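Local coordinates for aldehyde dehydrogenase (Bartonella henselae, PDB 3I44), which probably catalyses the NAD(P)+-dependent oxidation of aldehydes to carboxylic acids, at residues Met243-Gly248 against Lys486-Thr491; Lys254-Asn259 against Val267-Gly272. The protein carries 1 engineered substitution. One frame throughout, in Å; residues are numbered along the deposited sequence. Where two conformers were deposited one is given.

Contact 1 (Met243-Gly248 against Lys486-Thr491)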
loop_
_atom_site.group_PDB
_atom_site.type_symbol
_atom_site.label_atom_id
_atom_site.label_comp_id
_atom_site.label_asym_id
_atom_site.label_seq_id
_atom_site.Cartn_x
_atom_site.Cartn_y
_atom_site.Cartn_z
ATOM N N MET A 243 6.970 3.076 -8.467
ATOM C CA MET A 243 6.280 3.711 -7.354
ATOM C C MET A 243 5.972 5.142 -7.650
ATOM O O MET A 243 6.745 5.814 -8.326
ATOM C CB MET A 243 7.165 3.658 -6.107
ATOM C CG MET A 243 6.720 4.572 -4.985
ATOM S SD MET A 243 7.741 4.258 -3.614
ATOM C CE MET A 243 7.072 5.440 -2.379
ATOM N N ILE A 244 4.845 5.615 -7.123
ATOM C CA ILE A 244 4.496 7.022 -7.153
ATOM C C ILE A 244 4.263 7.504 -5.726
ATOM O O ILE A 244 3.434 6.913 -5.015
ATOM C CB ILE A 244 3.196 7.300 -7.907
ATOM C CG1 ILE A 244 3.404 7.015 -9.376
ATOM C CG2 ILE A 244 2.809 8.799 -7.774
ATOM C CD1 ILE A 244 4.338 7.970 -10.045
ATOM N N SER A 245 4.993 8.563 -5.345
ATOM C CA SER A 245 4.762 9.277 -4.098
ATOM C C SER A 245 4.080 10.597 -4.407
ATOM O O SER A 245 4.659 11.452 -5.049
ATOM C CB SER A 245 6.059 9.509 -3.324
ATOM O OG SER A 245 5.737 10.072 -2.070
ATOM N N PHE A 246 2.860 10.765 -3.905
ATOM C CA PHE A 246 2.058 11.926 -4.238
ATOM C C PHE A 246 1.515 12.639 -2.996
ATOM O O PHE A 246 0.991 12.022 -2.101
ATOM C CB PHE A 246 0.886 11.512 -5.163
ATOM C CG PHE A 246 -0.124 12.607 -5.407
ATOM C CD1 PHE A 246 0.001 13.450 -6.491
ATOM C CD2 PHE A 246 -1.193 12.783 -4.559
ATOM C CE1 PHE A 246 -0.929 14.458 -6.710
ATOM C CE2 PHE A 246 -2.122 13.766 -4.775
ATOM C CZ PHE A 246 -1.975 14.625 -5.839
ATOM N N THR A 247 1.694 13.944 -2.966
ATOM C CA THR A 247 1.098 14.803 -1.941
ATOM C C THR A 247 0.217 15.826 -2.667
ATOM O O THR A 247 0.665 16.474 -3.604
ATOM C CB THR A 247 2.188 15.527 -1.148
ATOM O OG1 THR A 247 3.004 14.545 -0.491
ATOM C CG2 THR A 247 1.591 16.484 -0.122
ATOM N N GLY A 248 -1.037 15.918 -2.255
ATOM C CA GLY A 248 -2.013 16.787 -2.938
ATOM C C GLY A 248 -3.447 16.528 -2.513
ATOM O O GLY A 248 -3.681 16.006 -1.444
ATOM N N LYS A 486 11.666 3.546 4.323
ATOM C CA LYS A 486 11.123 2.226 3.970
ATOM C C LYS A 486 10.051 2.255 2.869
ATOM O O LYS A 486 9.868 1.251 2.174
ATOM C CB LYS A 486 10.572 1.474 5.182
ATOM C CG LYS A 486 11.691 0.937 6.042
ATOM C CD LYS A 486 11.229 0.459 7.402
ATOM C CE LYS A 486 12.351 -0.264 8.109
ATOM N NZ LYS A 486 11.908 -0.742 9.470
ATOM N N GLU A 487 9.326 3.355 2.723
ATOM C CA GLU A 487 8.404 3.458 1.600
ATOM C C GLU A 487 9.135 3.330 0.252
ATOM O O GLU A 487 8.509 3.004 -0.747
ATOM C CB GLU A 487 7.622 4.785 1.630
ATOM C CG GLU A 487 6.656 4.980 2.798
ATOM C CD GLU A 487 5.631 6.099 2.527
ATOM O OE1 GLU A 487 6.030 7.204 2.077
ATOM O OE2 GLU A 487 4.432 5.851 2.765
ATOM N N PHE A 488 10.443 3.589 0.205
ATOM C CA PHE A 488 11.217 3.460 -1.058
ATOM C C PHE A 488 12.008 2.136 -1.194
ATOM O O PHE A 488 12.884 1.986 -2.082
ATOM C CB PHE A 488 12.101 4.694 -1.262
ATOM C CG PHE A 488 11.298 5.945 -1.560
ATOM C CD1 PHE A 488 10.861 6.213 -2.851
ATOM C CD2 PHE A 488 10.964 6.838 -0.540
ATOM C CE1 PHE A 488 10.084 7.351 -3.114
ATOM C CE2 PHE A 488 10.201 7.980 -0.796
ATOM C CZ PHE A 488 9.761 8.233 -2.075
ATOM N N LEU A 489 11.680 1.182 -0.322
ATOM C CA LEU A 489 12.350 -0.137 -0.305
ATOM C C LEU A 489 11.342 -1.260 -0.464
ATOM O O LEU A 489 10.249 -1.161 0.066
ATOM C CB LEU A 489 13.059 -0.335 1.057
ATOM C CG LEU A 489 14.194 0.678 1.262
ATOM C CD1 LEU A 489 14.723 0.721 2.712
ATOM C CD2 LEU A 489 15.301 0.375 0.261
ATOM N N ASP A 490 11.739 -2.327 -1.171
ATOM C CA ASP A 490 11.068 -3.600 -1.140
ATOM C C ASP A 490 11.782 -4.473 -0.124
ATOM O O ASP A 490 13.018 -4.365 0.073
ATOM C CB ASP A 490 11.101 -4.319 -2.510
ATOM C CG ASP A 490 9.968 -3.880 -3.455
ATOM O OD1 ASP A 490 8.845 -3.686 -2.976
ATOM O OD2 ASP A 490 10.208 -3.764 -4.690
ATOM N N THR A 491 11.015 -5.337 0.498
ATOM C CA THR A 491 11.564 -6.353 1.356
ATOM C C THR A 491 11.727 -7.683 0.610
ATOM O O THR A 491 10.873 -8.088 -0.196
ATOM C CB THR A 491 10.705 -6.593 2.581
ATOM O OG1 THR A 491 9.345 -6.692 2.194
ATOM C CG2 THR A 491 10.846 -5.418 3.617
HETATM O O HOH W 1 5.081 9.008 0.231
#

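Contact 2 (Lys254-Asn259 against Val267-Gly272)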
loop_
_atom_site.group_PDB
_atom_site.type_symbol
_atom_site.label_atom_id
_atom_site.label_comp_id
_atom_site.label_asym_id
_atom_site.label_seq_id
_atom_site.Cartn_x
_atom_site.Cartn_y
_atom_site.Cartn_z
ATOM N N LYS A 254 -7.040 9.918 -5.826
ATOM C CA LYS A 254 -7.876 8.843 -6.389
ATOM C C LYS A 254 -7.505 8.597 -7.815
ATOM O O LYS A 254 -7.430 7.447 -8.230
ATOM C CB LYS A 254 -9.374 9.180 -6.320
ATOM C CG LYS A 254 -9.946 9.256 -4.906
ATOM C CD LYS A 254 -11.231 10.116 -4.856
ATOM C CE LYS A 254 -12.190 9.669 -3.780
ATOM N NZ LYS A 254 -13.033 10.745 -3.185
ATOM N N ASP A 255 -7.247 9.658 -8.585
ATOM C CA ASP A 255 -6.891 9.464 -9.995
ATOM C C ASP A 255 -5.472 8.918 -10.159
ATOM O O ASP A 255 -5.219 8.125 -11.069
ATOM C CB ASP A 255 -7.059 10.751 -10.800
ATOM C CG ASP A 255 -8.517 11.098 -11.033
ATOM O OD1 ASP A 255 -9.359 10.179 -10.954
ATOM O OD2 ASP A 255 -8.816 12.282 -11.276
ATOM N N ILE A 256 -4.553 9.331 -9.287
ATOM C CA ILE A 256 -3.211 8.763 -9.280
ATOM C C ILE A 256 -3.308 7.275 -9.046
ATOM O O ILE A 256 -2.674 6.491 -9.744
ATOM C CB ILE A 256 -2.314 9.388 -8.163
ATOM C CG1 ILE A 256 -1.955 10.850 -8.470
ATOM C CG2 ILE A 256 -1.043 8.576 -7.976
ATOM C CD1 ILE A 256 -1.178 11.093 -9.732
ATOM N N SER A 257 -4.101 6.890 -8.043
ATOM C CA SER A 257 -4.270 5.486 -7.705
ATOM C C SER A 257 -4.870 4.700 -8.854
ATOM O O SER A 257 -4.426 3.590 -9.116
ATOM C CB SER A 257 -5.158 5.278 -6.459
ATOM O OG SER A 257 -4.499 5.711 -5.292
ATOM N N LYS A 258 -5.874 5.282 -9.520
ATOM C CA LYS A 258 -6.527 4.617 -10.671
ATOM C C LYS A 258 -5.518 4.401 -11.802
ATOM O O LYS A 258 -5.401 3.289 -12.329
ATOM C CB LYS A 258 -7.753 5.423 -11.164
ATOM N N ASN A 259 -4.728 5.427 -12.117
ATOM C CA ASN A 259 -3.766 5.337 -13.225
ATOM C C ASN A 259 -2.644 4.348 -12.934
ATOM O O ASN A 259 -2.160 3.668 -13.850
ATOM C CB ASN A 259 -3.178 6.720 -13.551
ATOM C CG ASN A 259 -4.225 7.672 -14.161
ATOM O OD1 ASN A 259 -5.126 7.226 -14.847
ATOM N ND2 ASN A 259 -4.112 8.961 -13.887
ATOM N N VAL A 267 1.796 2.880 -4.406
ATOM C CA VAL A 267 1.285 4.222 -4.413
ATOM C C VAL A 267 1.236 4.744 -2.984
ATOM O O VAL A 267 0.536 4.181 -2.133
ATOM C CB VAL A 267 -0.126 4.264 -5.067
ATOM C CG1 VAL A 267 -0.699 5.688 -4.991
ATOM C CG2 VAL A 267 -0.054 3.741 -6.531
ATOM N N CYS A 268 2.002 5.797 -2.708
ATOM C CA CYS A 268 2.003 6.418 -1.376
ATOM C C CYS A 268 1.373 7.829 -1.445
ATOM O O CYS A 268 1.850 8.692 -2.162
ATOM C CB CYS A 268 3.438 6.463 -0.809
ATOM S SG CYS A 268 4.058 4.803 -0.524
ATOM N N LEU A 269 0.272 8.025 -0.733
ATOM C CA LEU A 269 -0.526 9.256 -0.840
ATOM C C LEU A 269 -0.557 10.068 0.475
ATOM O O LEU A 269 -0.896 9.510 1.552
ATOM C CB LEU A 269 -1.979 8.876 -1.192
ATOM C CG LEU A 269 -2.211 8.115 -2.495
ATOM C CD1 LEU A 269 -3.692 7.765 -2.724
ATOM C CD2 LEU A 269 -1.648 8.899 -3.722
ATOM N N GLU A 270 -0.266 11.367 0.355
ATOM C CA GLU A 270 -0.454 12.348 1.434
ATOM C C GLU A 270 -1.515 13.350 0.937
ATOM O O GLU A 270 -1.237 14.159 0.023
ATOM C CB GLU A 270 0.854 13.088 1.703
ATOM C CG GLU A 270 1.984 12.248 2.330
ATOM C CD GLU A 270 1.864 12.112 3.843
ATOM O OE1 GLU A 270 0.999 12.815 4.433
ATOM O OE2 GLU A 270 2.639 11.310 4.440
ATOM N N LEU A 271 -2.719 13.240 1.479
ATOM C CA LEU A 271 -3.876 13.976 0.943
ATOM C C LEU A 271 -4.416 15.023 1.948
ATOM O O LEU A 271 -3.719 15.433 2.879
ATOM C CB LEU A 271 -4.970 12.989 0.502
ATOM C CG LEU A 271 -4.446 11.875 -0.420
ATOM C CD1 LEU A 271 -5.502 10.826 -0.827
ATOM C CD2 LEU A 271 -3.761 12.438 -1.641
ATOM N N GLY A 272 -5.660 15.448 1.775
ATOM C CA GLY A 272 -6.184 16.527 2.595
ATOM C C GLY A 272 -6.692 16.087 3.954
ATOM O O GLY A 272 -6.601 14.918 4.334
#

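Contact 1 (Met243-Gly248 against Lys486-Thr491)
A Met-aromatic contact joins Met-243, on strand 243-247, to Phe-488, at the corner of the turn that leads into strand 489-494. The methionine chain is fully extended, with CG anti to the backbone N (chi1 166°), and crosses the phenylalanine side chain at about a right angle. Its terminal methyl CE lies over one face of the ring, 3.9 Å from the centroid and 20° off the normal, a CH-pi contact displaced toward the rim. SD sits obliquely to the same ring and is in close contact with Glu-487 O at 3.2 Å; that oxygen takes a hydrogen bond from Arg-266. A long, unbranched side chain can reach the ring face, and its polarisable sulfur probably tolerates the nearby carbonyl oxygen. Ser-245 CB approaches Phe-488 CZ obliquely at 4.1 Å, while Ala-185 and Ala-188 of helix 174-188 also pack on the ring.

Beside this apolar patch a water joins the two segments, hydrogen-bonded to Ser-245 OG at 2.6 Å and to Glu-487 OE1 at 2.8 Å. Each residue has a further partner: Lys-181 bonds to the serine hydroxyl, and the Arg-478 amide to Glu-487 OE2. The type I turn from Lys-486 to Leu-489, closed by Leu-489 N to Lys-486 O at 3.1 Å, thus brings a Met-aromatic contact to an inner strand of the Rossmann-like sheet, between 156-168 and 266-270.

Contact 2 (Lys254-Asn259 against Val267-Gly272)
Ile-256 and Ser-257, successive residues of helix 250-261, meet Val-267 and Leu-269, alternate residues of the strand that follows it. The branch methyl CG2 of Ile-256 does the touching, coming 4.2 Å from Val-267 CG1 and 4.3 Å from Leu-269 CD2. Its longer CG1 arm leads away from these two residues. Ser-257 supplies the other half through OG, which rests against methyls of both strand residues, with Leu-269 CD1 at 3.4 Å and Val-267 CG1 at 3.8 Å. These are van der Waals contacts, and no hydrogen bond links the two segments.

The hydroxyl can sit among methyls because it turns back along its own helix: OG lies beside the backbone N (chi1 -70°) and makes a weak hydrogen bond to Gly-253 O, one turn earlier. A small serine also suits a close approach to the strand, whereas branched valine and leucine offer methyls that spread beneath the helix. Val-267 directs CG1 at both helix residues by holding it anti to the backbone N (chi1 177°), and Leu-269 divides its two methyls between them, CD2 to the isoleucine and CD1 to the serine.

Further out, Leu-264 and Ser-261 of the second subunit pack on Leu-269 and Ser-257 respectively, so this layer borders the dimer interface. The axes of helix segment 254-259 and strand segment 267-270 run antiparallel at 177°, 9.4 Å apart at closest approach, as expected for the return half of a beta-alpha-beta crossover. Ile-256 further touches Phe-246 of strand 243-247 and Ser-236 of helix 228-237, which lays helix 250-261 along the two strands of its unit and beside the preceding helix.

How the contacts relate
Both contacts use the same parallel strand pair, 243-247 and 266-270, joined by probable backbone hydrogen bonds such as Phe-246 O to Glu-270 N. Alternation along the strands separates them: Met-243 and Ser-245 face the turn at 486-491, whereas Phe-246, Val-267 and Leu-269 serve the side covered by helix 250-261. Contact 1 is buried and joins segments far apart in sequence, mixing sulfur, ring and bridging water. Contact 2 is local, partly buried and made of aliphatic methyls and one serine hydroxyl, nested within the chain loop that contact 1 closes. Both border the second subunit: Asp-490 pairs with its Arg-451 and Arg-476, and contact 2 packs on it.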